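Local coordinates for protein putative acid phosphatase WZB (Escherichia coli, PDB 2WMY) that probably hydrolyses phosphotyrosine in proteins to tyrosine and inorganic phosphate, as a low molecular weight protein tyrosine phosphatase, at residues A[23-28]-A[64-69]; A[15-21]-A[88-92]; A[108-114]-A[139-144]; A[117-121]-A[133-137]. The protein carries 1 engineered substitution. All blocks are in the same frame, centred on the assembly; numbering follows the deposited sequence.

Overall arrangement
From the N terminus, strand 10-15 runs into the loop 15-21, which contact 2 ties to residues 88-92 just after strand 84-87, closing a long loop across neighbouring strands of the parallel sheet. Contact 1 lies wholly within that loop and joins helix 21-32 to the irregular 64-69 segment. Further on, contact 3 brings the end of strand 107-109 against the C-terminal helix 127-147, and within its span contact 4 packs 117-121 on an earlier part of the same helix. The two pairs follow each other in series and none cross, yet they meet in space: Arg-21 of contact 2 reaches the backbone of contact 4, and Ile-24 of contact 1 touches Leu-137.

Contact 1: A[23-28]-A[64-69]; sequences PIGERL and LCLKGH
With CG beside the backbone N (chi1 -61°) and the chain bent at chi2, Arg-27 reaches off helix 21-32 to segment 64-69, while CG of His-69 is anti to the backbone N (chi1 174°), a setting that brings the ring against Pro-23. The guanidinium meets its main acceptor edge-on. NH1 of Arg-27 makes a nearly straight bond of 3.0 Å to O of Lys-67, which lies in the guanidinium plane, and a weak one to O of Cys-65; NH2 adds another weak bond to the same Lys-67 oxygen. Arginine suits the place because several donors can serve neighbouring carbonyls at once. Those carbonyls belong to a loop that folds into a type II beta turn from Leu-66 to His-69, with Gly-68 at a positive phi where a side chain would press on the preceding carbonyl. This loop packs on the helix that follows the phosphate-binding loop, and Pro-23 lies close to the predicted nucleophile Cys-15. Rotation of the guanidinium is limited by Glu-26, whose OE2 takes NE of Arg-27 at 2.7 Å on its anti lone pair. A water links OE2 of Glu-26, NH2 of Arg-27 and ND1 of His-69, and NE2 of that imidazole is hydrogen-bonded to the Asn-18 carbonyl. Pro-23 CB sits over the centre of the His-69 ring, 3.8 Å from the centroid, in a CH-pi contact. Deeper in, branched aliphatic side chains pack together: Leu-66 CD2 meets Ile-24 CG1 at 3.8 Å, and Leu-64 CD2 lies the same 3.8 Å from Leu-28 CD2.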
# COMPACT_ATOMS: atom_id res chain seq x y z
N PRO A 23 0.15 0.89 4.84
CA PRO A 23 0.65 0.07 5.95
C PRO A 23 -0.09 -1.26 6.01
O PRO A 23 0.48 -2.28 6.38
CB PRO A 23 0.33 0.91 7.19
CG PRO A 23 -0.01 2.27 6.70
CD PRO A 23 -0.50 2.13 5.30
N ILE A 24 -1.37 -1.24 5.67
CA ILE A 24 -2.17 -2.45 5.67
C ILE A 24 -1.80 -3.35 4.49
O ILE A 24 -1.61 -4.55 4.64
CB ILE A 24 -3.67 -2.11 5.67
CG1 ILE A 24 -4.07 -1.57 7.05
CG2 ILE A 24 -4.49 -3.34 5.30
CD1 ILE A 24 -5.51 -1.07 7.13
N GLY A 25 -1.65 -2.76 3.31
CA GLY A 25 -1.22 -3.49 2.13
C GLY A 25 0.16 -4.10 2.32
O GLY A 25 0.39 -5.25 1.95
N GLU A 26 1.07 -3.34 2.92
CA GLU A 26 2.42 -3.82 3.20
C GLU A 26 2.39 -5.08 4.06
O GLU A 26 3.04 -6.07 3.74
CB GLU A 26 3.23 -2.74 3.90
CG GLU A 26 4.47 -3.22 4.63
CD GLU A 26 5.05 -2.13 5.54
OE1 GLU A 26 5.46 -1.07 5.02
OE2 GLU A 26 5.09 -2.34 6.78
N ARG A 27 1.64 -5.02 5.16
CA ARG A 27 1.65 -6.11 6.14
C ARG A 27 0.93 -7.35 5.60
O ARG A 27 1.34 -8.48 5.88
CB ARG A 27 1.03 -5.66 7.47
CG ARG A 27 1.77 -4.51 8.15
CD ARG A 27 3.19 -4.89 8.54
NE ARG A 27 3.99 -3.72 8.88
CZ ARG A 27 4.32 -3.36 10.12
NH1 ARG A 27 3.94 -4.10 11.15
NH2 ARG A 27 5.05 -2.27 10.33
N LEU A 28 -0.12 -7.14 4.82
CA LEU A 28 -0.81 -8.25 4.17
C LEU A 28 0.16 -8.98 3.23
O LEU A 28 0.28 -10.21 3.26
CB LEU A 28 -2.05 -7.76 3.41
CG LEU A 28 -3.25 -7.31 4.27
CD1 LEU A 28 -4.29 -6.57 3.44
CD2 LEU A 28 -3.88 -8.51 5.00
N LEU A 64 -4.48 -8.78 12.01
CA LEU A 64 -3.31 -8.22 11.33
C LEU A 64 -2.62 -7.17 12.20
O LEU A 64 -3.28 -6.29 12.77
CB LEU A 64 -3.71 -7.61 9.98
CG LEU A 64 -2.53 -7.07 9.17
CD1 LEU A 64 -1.55 -8.20 8.77
CD2 LEU A 64 -3.00 -6.27 7.96
N CYS A 65 -1.30 -7.24 12.28
CA CYS A 65 -0.53 -6.33 13.14
C CYS A 65 0.16 -5.21 12.35
O CYS A 65 0.93 -5.47 11.42
CB CYS A 65 0.51 -7.11 13.96
SG CYS A 65 1.60 -6.07 15.01
N LEU A 66 -0.13 -3.97 12.73
CA LEU A 66 0.46 -2.79 12.11
C LEU A 66 1.55 -2.17 12.97
O LEU A 66 2.07 -1.09 12.68
CB LEU A 66 -0.63 -1.75 11.85
CG LEU A 66 -1.22 -1.67 10.44
CD1 LEU A 66 -1.43 -3.04 9.82
CD2 LEU A 66 -2.51 -0.85 10.44
N LYS A 67 1.93 -2.86 14.04
CA LYS A 67 2.81 -2.25 15.02
C LYS A 67 4.21 -2.00 14.48
O LYS A 67 4.74 -2.77 13.68
CB LYS A 67 2.84 -3.07 16.31
CG LYS A 67 1.54 -2.98 17.10
CD LYS A 67 1.53 -3.91 18.30
CE LYS A 67 0.35 -3.61 19.20
NZ LYS A 67 0.59 -4.08 20.60
N GLY A 68 4.80 -0.89 14.90
CA GLY A 68 6.13 -0.52 14.46
C GLY A 68 6.12 0.37 13.23
O GLY A 68 7.18 0.80 12.77
N HIS A 69 4.94 0.66 12.70
CA HIS A 69 4.85 1.42 11.47
C HIS A 69 5.23 2.88 11.67
O HIS A 69 5.01 3.45 12.73
CB HIS A 69 3.45 1.36 10.87
CG HIS A 69 3.28 2.26 9.68
ND1 HIS A 69 3.77 1.93 8.44
CD2 HIS A 69 2.72 3.48 9.57
CE1 HIS A 69 3.50 2.91 7.60
NE2 HIS A 69 2.86 3.86 8.26
O HOH W 1 5.81 -0.39 8.34

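Contact 2: A[15-21]-A[88-92]; sequences CTGNICR and MEYSH. With SO4 (sulfate ion), chain I.
Arg-21 and Met-88 run alongside each other, pointing opposite ways, and carry much of the contact. CB of Met-88 lies 3.7 Å from NH1 of Arg-21, over one face of the guanidinium, while CG of Met-88 packs against CB of Cys-15 at 3.5 Å. A flexible methionine, bent at chi2, packs between the arginine stem and the cysteine. Toward segment 88-92, NH1 of Arg-21 forms a 2.7 Å salt bridge with OE2 of Glu-89, the carboxylate turned 45° from the guanidinium plane, and NH2 adds a weak bond to the same oxygen; NH1 has a second acceptor in the Ile-119 carbonyl. Toward the loop, NE and NH2 bond the sulfate, NH2 to O3 at 3.0 Å and almost straight (175°). Residues 15-21 have the CX5R signature of the phosphate-binding P-loop of tyrosine phosphatases, with Cys-15 the predicted nucleophile and Arg-21 also predicted in the active site, and the sulfate probably stands for a substrate phosphate. Backbone N-H groups of Thr-16, Gly-17, Ile-19, Cys-20 and Arg-21 all point into it; the straightest, 2.8 Å long, runs from Gly-17 N to O3. An alanine in place of Arg-21 is likely to deprive the anion of two side-chain bonds and Glu-89 of its salt-bridge partner, and to uncover the flank of Met-88. Beside this pair, His-92 is steered by both nitrogens. NE2 donates to OG1 of Thr-16, which lies in the ring plane, at 2.8 Å, while ND1 receives N of Glu-89. OG1 of Thr-16 also donates to a water that in turn donates to Glu-89 OE2.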
# COMPACT_ATOMS: atom_id res chain seq x y z
N CYS A 15 0.37 4.78 -0.82
CA CYS A 15 -0.88 5.51 -0.78
C CYS A 15 -0.60 7.01 -0.64
O CYS A 15 0.38 7.52 -1.19
CB CYS A 15 -1.82 5.00 0.34
SG CYS A 15 -1.22 5.13 2.05
N THR A 16 -1.46 7.70 0.08
CA THR A 16 -1.28 9.14 0.25
C THR A 16 -0.61 9.47 1.58
O THR A 16 0.50 9.98 1.61
CB THR A 16 -2.60 9.87 0.14
OG1 THR A 16 -3.19 9.52 -1.11
CG2 THR A 16 -2.39 11.38 0.21
N GLY A 17 -1.30 9.16 2.67
CA GLY A 17 -0.78 9.48 3.99
C GLY A 17 0.26 8.51 4.52
O GLY A 17 1.00 8.86 5.43
N ASN A 18 0.31 7.30 3.96
CA ASN A 18 1.13 6.20 4.51
C ASN A 18 0.74 5.93 5.97
O ASN A 18 1.59 5.57 6.79
CB ASN A 18 2.63 6.48 4.36
CG ASN A 18 3.52 5.30 4.78
OD1 ASN A 18 4.54 5.49 5.42
ND2 ASN A 18 3.13 4.09 4.41
N ILE A 19 -0.54 6.10 6.29
CA ILE A 19 -1.03 5.81 7.64
C ILE A 19 -2.28 4.93 7.66
O ILE A 19 -2.64 4.38 8.69
CB ILE A 19 -1.29 7.09 8.46
CG1 ILE A 19 -2.42 7.91 7.83
CG2 ILE A 19 -0.03 7.93 8.57
CD1 ILE A 19 -2.76 9.15 8.64
N CYS A 20 -2.94 4.78 6.51
CA CYS A 20 -4.09 3.87 6.41
C CYS A 20 -3.86 2.69 5.45
O CYS A 20 -3.64 1.57 5.90
CB CYS A 20 -5.35 4.62 6.00
SG CYS A 20 -5.85 5.93 7.14
N ARG A 21 -3.91 2.95 4.15
CA ARG A 21 -3.90 1.87 3.14
C ARG A 21 -2.57 1.14 2.97
O ARG A 21 -2.53 -0.08 3.08
CB ARG A 21 -4.38 2.38 1.78
CG ARG A 21 -5.86 2.75 1.77
CD ARG A 21 -6.22 3.59 0.56
NE ARG A 21 -5.67 4.93 0.66
CZ ARG A 21 -5.84 5.87 -0.26
NH1 ARG A 21 -6.56 5.59 -1.34
NH2 ARG A 21 -5.32 7.08 -0.10
N MET A 88 -2.42 2.98 -4.75
CA MET A 88 -3.81 2.74 -4.39
C MET A 88 -4.77 3.32 -5.43
O MET A 88 -5.77 2.70 -5.77
CB MET A 88 -4.09 3.31 -3.00
CG MET A 88 -3.27 2.66 -1.89
SD MET A 88 -3.63 0.89 -1.77
CE MET A 88 -2.21 0.29 -0.85
N GLU A 89 -4.44 4.50 -5.94
CA GLU A 89 -5.37 5.24 -6.78
C GLU A 89 -4.84 5.58 -8.16
O GLU A 89 -3.64 5.75 -8.36
CB GLU A 89 -5.79 6.53 -6.07
CG GLU A 89 -6.40 6.32 -4.70
CD GLU A 89 -6.84 7.62 -4.08
OE1 GLU A 89 -7.34 8.48 -4.83
OE2 GLU A 89 -6.70 7.79 -2.84
N TYR A 90 -5.76 5.67 -9.12
CA TYR A 90 -5.42 6.16 -10.45
C TYR A 90 -4.66 7.47 -10.34
O TYR A 90 -3.61 7.65 -10.96
CB TYR A 90 -6.68 6.32 -11.30
CG TYR A 90 -7.24 5.02 -11.81
CD1 TYR A 90 -6.61 4.31 -12.83
CD2 TYR A 90 -8.40 4.48 -11.27
CE1 TYR A 90 -7.12 3.11 -13.30
CE2 TYR A 90 -8.93 3.28 -11.73
CZ TYR A 90 -8.28 2.61 -12.74
OH TYR A 90 -8.80 1.42 -13.19
N SER A 91 -5.17 8.39 -9.53
CA SER A 91 -4.52 9.69 -9.36
C SER A 91 -3.06 9.54 -8.91
O SER A 91 -2.22 10.39 -9.22
CB SER A 91 -5.30 10.56 -8.36
OG SER A 91 -5.44 9.88 -7.12
N HIS A 92 -2.76 8.47 -8.20
CA HIS A 92 -1.39 8.19 -7.76
C HIS A 92 -0.45 7.88 -8.93
O HIS A 92 0.74 8.18 -8.86
CB HIS A 92 -1.36 7.02 -6.78
CG HIS A 92 -1.88 7.36 -5.41
ND1 HIS A 92 -2.56 6.46 -4.63
CD2 HIS A 92 -1.81 8.51 -4.69
CE1 HIS A 92 -2.89 7.03 -3.49
NE2 HIS A 92 -2.44 8.27 -3.50
S SO4 I . -3.99 6.95 3.63
O1 SO4 I . -2.81 6.75 4.48
O2 SO4 I . -4.96 7.79 4.34
O3 SO4 I . -3.66 7.60 2.35
O4 SO4 I . -4.56 5.63 3.33
O HOH W 2 -6.00 9.99 -1.38

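Contact 3: A[108-114]-A[139-144]; sequences MLFGHWL and QASKRW
Gly-111 and Ala-140 bring the two backbones within 4.9 Å, CA to CA, where two overlapping type I beta turns, Leu-109 to His-112 and Gly-111 to Leu-114, leave the edge strand 107-109 of the parallel sheet and pack on the C-terminal helix 127-147. Small residues allow the approach: Ala-140 CB nestles among Phe-110 O, Gly-111 CA and Leu-114 CD1, the last at 3.6 Å. The side chain most buried by the contact is Trp-144, whose chi1 of -98° departs from a staggered position and sets the indole against the turns, its N-H edge toward the carbonyls. NE1 of Trp-144 donates to O of Leu-109 at 3.2 Å, in the carbonyl plane and on a lone pair. The NE1 edge of Trp-113 lies over one face of the Trp-144 indole, a T-shaped pair with planes at 73° and the centroids of the five-membered ring of Trp-113 and the six-membered ring of Trp-144 4.2 Å apart. At the rim of the same indole, SD of Met-108 touches CH2 of Trp-144 at 3.7 Å, a Met-aromatic contact. The extended chain of Arg-143 carries NH1 to O of Trp-113 at 2.9 Å, while CD2 of Leu-114 rests over one face of the guanidinium. Ser-141 OG lies at the edge of the Phe-110 ring, though its hydrogen bond goes back to the Leu-137 carbonyl. A water bridges Phe-110 O, Trp-113 N and Ala-140 O. Turn carbonyls thus take donors from helix side chains and the water, and the indole N-H and the edge of Trp-113 on its face restrict how Trp-144 can turn.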
# COMPACT_ATOMS: atom_id res chain seq x y z
N MET A 108 2.17 -0.28 -10.78
CA MET A 108 0.83 -0.75 -11.09
C MET A 108 -0.09 -0.50 -9.89
O MET A 108 0.38 -0.23 -8.78
CB MET A 108 0.84 -2.23 -11.48
CG MET A 108 1.63 -2.52 -12.77
SD MET A 108 1.84 -4.29 -13.07
CE MET A 108 0.17 -4.78 -13.48
N LEU A 109 -1.39 -0.56 -10.13
CA LEU A 109 -2.35 -0.41 -9.05
C LEU A 109 -2.30 -1.59 -8.10
O LEU A 109 -2.06 -2.72 -8.52
CB LEU A 109 -3.76 -0.24 -9.62
CG LEU A 109 -3.87 1.06 -10.41
CD1 LEU A 109 -5.09 1.04 -11.33
CD2 LEU A 109 -3.92 2.23 -9.44
N PHE A 110 -2.51 -1.33 -6.81
CA PHE A 110 -2.58 -2.38 -5.82
C PHE A 110 -3.73 -3.33 -6.14
O PHE A 110 -3.60 -4.54 -6.02
CB PHE A 110 -2.75 -1.79 -4.42
CG PHE A 110 -2.39 -2.75 -3.33
CD1 PHE A 110 -1.10 -2.79 -2.83
CD2 PHE A 110 -3.33 -3.63 -2.82
CE1 PHE A 110 -0.76 -3.68 -1.84
CE2 PHE A 110 -2.99 -4.52 -1.83
CZ PHE A 110 -1.71 -4.55 -1.34
N GLY A 111 -4.86 -2.78 -6.57
CA GLY A 111 -6.01 -3.58 -6.91
C GLY A 111 -6.10 -3.90 -8.39
O GLY A 111 -7.20 -4.04 -8.94
N HIS A 112 -4.95 -4.01 -9.05
CA HIS A 112 -4.92 -4.26 -10.49
C HIS A 112 -5.74 -5.48 -10.87
O HIS A 112 -6.41 -5.48 -11.90
CB HIS A 112 -3.49 -4.44 -11.01
CG HIS A 112 -3.43 -4.78 -12.46
ND1 HIS A 112 -3.39 -3.82 -13.45
CD2 HIS A 112 -3.43 -5.97 -13.10
CE1 HIS A 112 -3.36 -4.40 -14.64
NE2 HIS A 112 -3.39 -5.71 -14.45
N TRP A 113 -5.71 -6.50 -10.02
CA TRP A 113 -6.34 -7.78 -10.31
C TRP A 113 -7.80 -7.87 -9.87
O TRP A 113 -8.43 -8.92 -10.03
CB TRP A 113 -5.50 -8.91 -9.69
CG TRP A 113 -4.09 -8.86 -10.17
CD1 TRP A 113 -2.97 -8.57 -9.44
CD2 TRP A 113 -3.64 -9.08 -11.51
NE1 TRP A 113 -1.86 -8.60 -10.24
CE2 TRP A 113 -2.24 -8.92 -11.52
CE3 TRP A 113 -4.29 -9.42 -12.71
CZ2 TRP A 113 -1.48 -9.08 -12.67
CZ3 TRP A 113 -3.52 -9.57 -13.86
CH2 TRP A 113 -2.14 -9.40 -13.83
N LEU A 114 -8.33 -6.78 -9.33
CA LEU A 114 -9.73 -6.73 -8.92
C LEU A 114 -10.58 -6.14 -10.04
O LEU A 114 -10.09 -5.37 -10.86
CB LEU A 114 -9.87 -5.88 -7.65
CG LEU A 114 -9.06 -6.37 -6.45
CD1 LEU A 114 -9.34 -5.52 -5.22
CD2 LEU A 114 -9.35 -7.84 -6.18
N GLN A 139 -8.20 -8.88 -0.57
CA GLN A 139 -8.48 -9.58 -1.81
C GLN A 139 -7.45 -9.23 -2.89
O GLN A 139 -6.97 -10.10 -3.61
CB GLN A 139 -9.90 -9.25 -2.30
CG GLN A 139 -10.31 -9.94 -3.59
CD GLN A 139 -11.75 -9.65 -3.99
OE1 GLN A 139 -12.16 -8.49 -4.09
NE2 GLN A 139 -12.52 -10.71 -4.23
N ALA A 140 -7.09 -7.95 -2.98
CA ALA A 140 -6.08 -7.51 -3.94
C ALA A 140 -4.72 -8.15 -3.64
O ALA A 140 -3.98 -8.53 -4.56
CB ALA A 140 -5.97 -6.00 -3.92
N SER A 141 -4.39 -8.25 -2.35
CA SER A 141 -3.13 -8.84 -1.89
C SER A 141 -3.01 -10.33 -2.23
O SER A 141 -1.95 -10.79 -2.66
CB SER A 141 -2.96 -8.67 -0.38
OG SER A 141 -2.82 -7.30 -0.05
N LYS A 142 -4.08 -11.08 -1.99
CA LYS A 142 -4.07 -12.51 -2.31
C LYS A 142 -3.79 -12.70 -3.80
O LYS A 142 -3.01 -13.56 -4.18
CB LYS A 142 -5.39 -13.18 -1.92
CG LYS A 142 -5.61 -13.31 -0.42
CD LYS A 142 -7.03 -13.77 -0.08
CE LYS A 142 -7.29 -13.73 1.42
NZ LYS A 142 -8.74 -13.90 1.77
N ARG A 143 -4.42 -11.89 -4.63
CA ARG A 143 -4.24 -12.03 -6.07
C ARG A 143 -2.86 -11.59 -6.55
O ARG A 143 -2.29 -12.21 -7.44
CB ARG A 143 -5.36 -11.30 -6.82
CG ARG A 143 -6.74 -11.81 -6.44
CD ARG A 143 -7.85 -11.17 -7.24
NE ARG A 143 -9.14 -11.78 -6.93
CZ ARG A 143 -10.27 -11.52 -7.57
NH1 ARG A 143 -10.29 -10.66 -8.57
NH2 ARG A 143 -11.39 -12.14 -7.20
N TRP A 144 -2.31 -10.53 -5.96
CA TRP A 144 -0.94 -10.14 -6.28
C TRP A 144 0.04 -11.24 -5.88
O TRP A 144 1.03 -11.48 -6.56
CB TRP A 144 -0.54 -8.80 -5.65
CG TRP A 144 -0.66 -7.63 -6.61
CD1 TRP A 144 -1.48 -6.55 -6.49
CD2 TRP A 144 0.05 -7.46 -7.84
NE1 TRP A 144 -1.32 -5.71 -7.56
CE2 TRP A 144 -0.38 -6.24 -8.41
CE3 TRP A 144 1.01 -8.22 -8.52
CZ2 TRP A 144 0.12 -5.76 -9.62
CZ3 TRP A 144 1.51 -7.73 -9.73
CH2 TRP A 144 1.06 -6.52 -10.27
O HOH W 3 -4.71 -6.71 -7.10

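Contact 4: A[117-121]-A[133-137]; sequences KEIPD and VYQLL
Apolar packing carries this contact, and Ile-119 is its centre. Its two branches part company: with CG1 beside the backbone N and CG2 beside the carbonyl carbon (chi1 -44°), CG2 drops between residues one helical turn apart, 3.8 Å from CG1 of Val-133 and 3.9 Å from CD2 of Leu-137. A further bend at chi2 sends CD1 over Leu-136, 4.1 Å from CB. A beta-branched residue suits such a place because it offers two arms to three helix side chains. Next to it, the ring of Pro-120 crosses the Leu-136 side chain at about a right angle, its CD lying 3.8 Å from CD1 of Leu-136. A glycine in place of Ile-119 would probably open a gap between Val-133 and Leu-137 and free the loop to shift against the helix. The polar atoms here look to other partners, for no hydrogen bond passes between the two segments. The oxygen of Pro-120 merely rests against the methyl CG2 of Val-133 at 3.7 Å. The carbonyl of Ile-119 accepts from NH1 of Arg-21, and the carboxylate of Glu-118 from N of Tyr-90. The next residue after Pro-120 is Asp-121, the predicted proton donor, whose OD1 is bonded to N of Tyr-123. In the fold, 117-121 follows strand 107-109 and pairs through the backbone of Ile-119 with Met-88 just beyond strand 84-87, while Tyr-134 and Leu-137 also lean on helix 21-32, so helix 127-147 lies between the 117-121 loop and helix 21-32.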
# COMPACT_ATOMS: atom_id res chain seq x y z
N LYS A 117 -10.51 -1.51 -9.71
CA LYS A 117 -9.09 -1.55 -9.37
C LYS A 117 -8.65 -0.55 -8.31
O LYS A 117 -7.60 -0.71 -7.70
CB LYS A 117 -8.23 -1.37 -10.63
CG LYS A 117 -8.59 -2.31 -11.75
CD LYS A 117 -7.50 -2.37 -12.81
CE LYS A 117 -7.99 -3.12 -14.04
NZ LYS A 117 -8.95 -4.22 -13.67
N GLU A 118 -9.43 0.50 -8.09
CA GLU A 118 -9.00 1.54 -7.18
C GLU A 118 -9.34 1.22 -5.72
O GLU A 118 -10.46 0.80 -5.41
CB GLU A 118 -9.59 2.89 -7.60
CG GLU A 118 -9.16 4.05 -6.74
CD GLU A 118 -9.17 5.36 -7.49
OE1 GLU A 118 -9.93 6.27 -7.09
OE2 GLU A 118 -8.42 5.48 -8.48
N ILE A 119 -8.37 1.41 -4.84
CA ILE A 119 -8.63 1.30 -3.40
C ILE A 119 -8.96 2.70 -2.86
O ILE A 119 -8.08 3.55 -2.77
CB ILE A 119 -7.40 0.75 -2.65
CG1 ILE A 119 -6.79 -0.44 -3.40
CG2 ILE A 119 -7.77 0.39 -1.21
CD1 ILE A 119 -7.63 -1.71 -3.35
N PRO A 120 -10.24 2.93 -2.50
CA PRO A 120 -10.68 4.27 -2.08
C PRO A 120 -9.99 4.69 -0.79
O PRO A 120 -9.47 3.84 -0.07
CB PRO A 120 -12.19 4.09 -1.83
CG PRO A 120 -12.54 2.79 -2.49
CD PRO A 120 -11.32 1.94 -2.40
N ASP A 121 -9.99 5.99 -0.52
CA ASP A 121 -9.35 6.58 0.66
C ASP A 121 -10.31 6.52 1.85
O ASP A 121 -11.38 7.11 1.79
CB ASP A 121 -9.01 8.03 0.34
CG ASP A 121 -8.25 8.73 1.47
OD1 ASP A 121 -8.12 8.15 2.56
OD2 ASP A 121 -7.81 9.87 1.24
N VAL A 133 -12.48 -1.11 2.95
CA VAL A 133 -11.13 -0.96 2.42
C VAL A 133 -10.21 -2.12 2.80
O VAL A 133 -9.44 -2.60 1.97
CB VAL A 133 -10.51 0.39 2.82
CG1 VAL A 133 -9.06 0.47 2.36
CG2 VAL A 133 -11.31 1.54 2.23
N TYR A 134 -10.31 -2.59 4.04
CA TYR A 134 -9.53 -3.75 4.46
C TYR A 134 -9.78 -4.97 3.57
O TYR A 134 -8.84 -5.63 3.12
CB TYR A 134 -9.81 -4.14 5.91
CG TYR A 134 -8.90 -5.26 6.38
CD1 TYR A 134 -7.66 -4.98 6.93
CD2 TYR A 134 -9.26 -6.59 6.21
CE1 TYR A 134 -6.81 -6.00 7.35
CE2 TYR A 134 -8.42 -7.61 6.62
CZ TYR A 134 -7.19 -7.31 7.19
OH TYR A 134 -6.34 -8.31 7.60
N GLN A 135 -11.05 -5.27 3.33
CA GLN A 135 -11.40 -6.42 2.51
C GLN A 135 -10.83 -6.28 1.09
O GLN A 135 -10.30 -7.23 0.54
CB GLN A 135 -12.91 -6.64 2.45
CG GLN A 135 -13.30 -7.79 1.53
CD GLN A 135 -14.80 -7.97 1.39
OE1 GLN A 135 -15.52 -8.03 2.38
NE2 GLN A 135 -15.27 -8.05 0.16
N LEU A 136 -10.95 -5.09 0.52
CA LEU A 136 -10.40 -4.84 -0.81
C LEU A 136 -8.89 -5.04 -0.84
O LEU A 136 -8.36 -5.65 -1.77
CB LEU A 136 -10.75 -3.43 -1.27
CG LEU A 136 -12.20 -3.16 -1.69
CD1 LEU A 136 -12.39 -1.67 -1.92
CD2 LEU A 136 -12.60 -3.97 -2.93
N LEU A 137 -8.19 -4.52 0.16
CA LEU A 137 -6.74 -4.69 0.24
C LEU A 137 -6.37 -6.15 0.38
O LEU A 137 -5.37 -6.62 -0.17
CB LEU A 137 -6.17 -3.88 1.41
CG LEU A 137 -5.98 -2.38 1.13
CD1 LEU A 137 -5.46 -1.66 2.36
CD2 LEU A 137 -5.03 -2.17 -0.04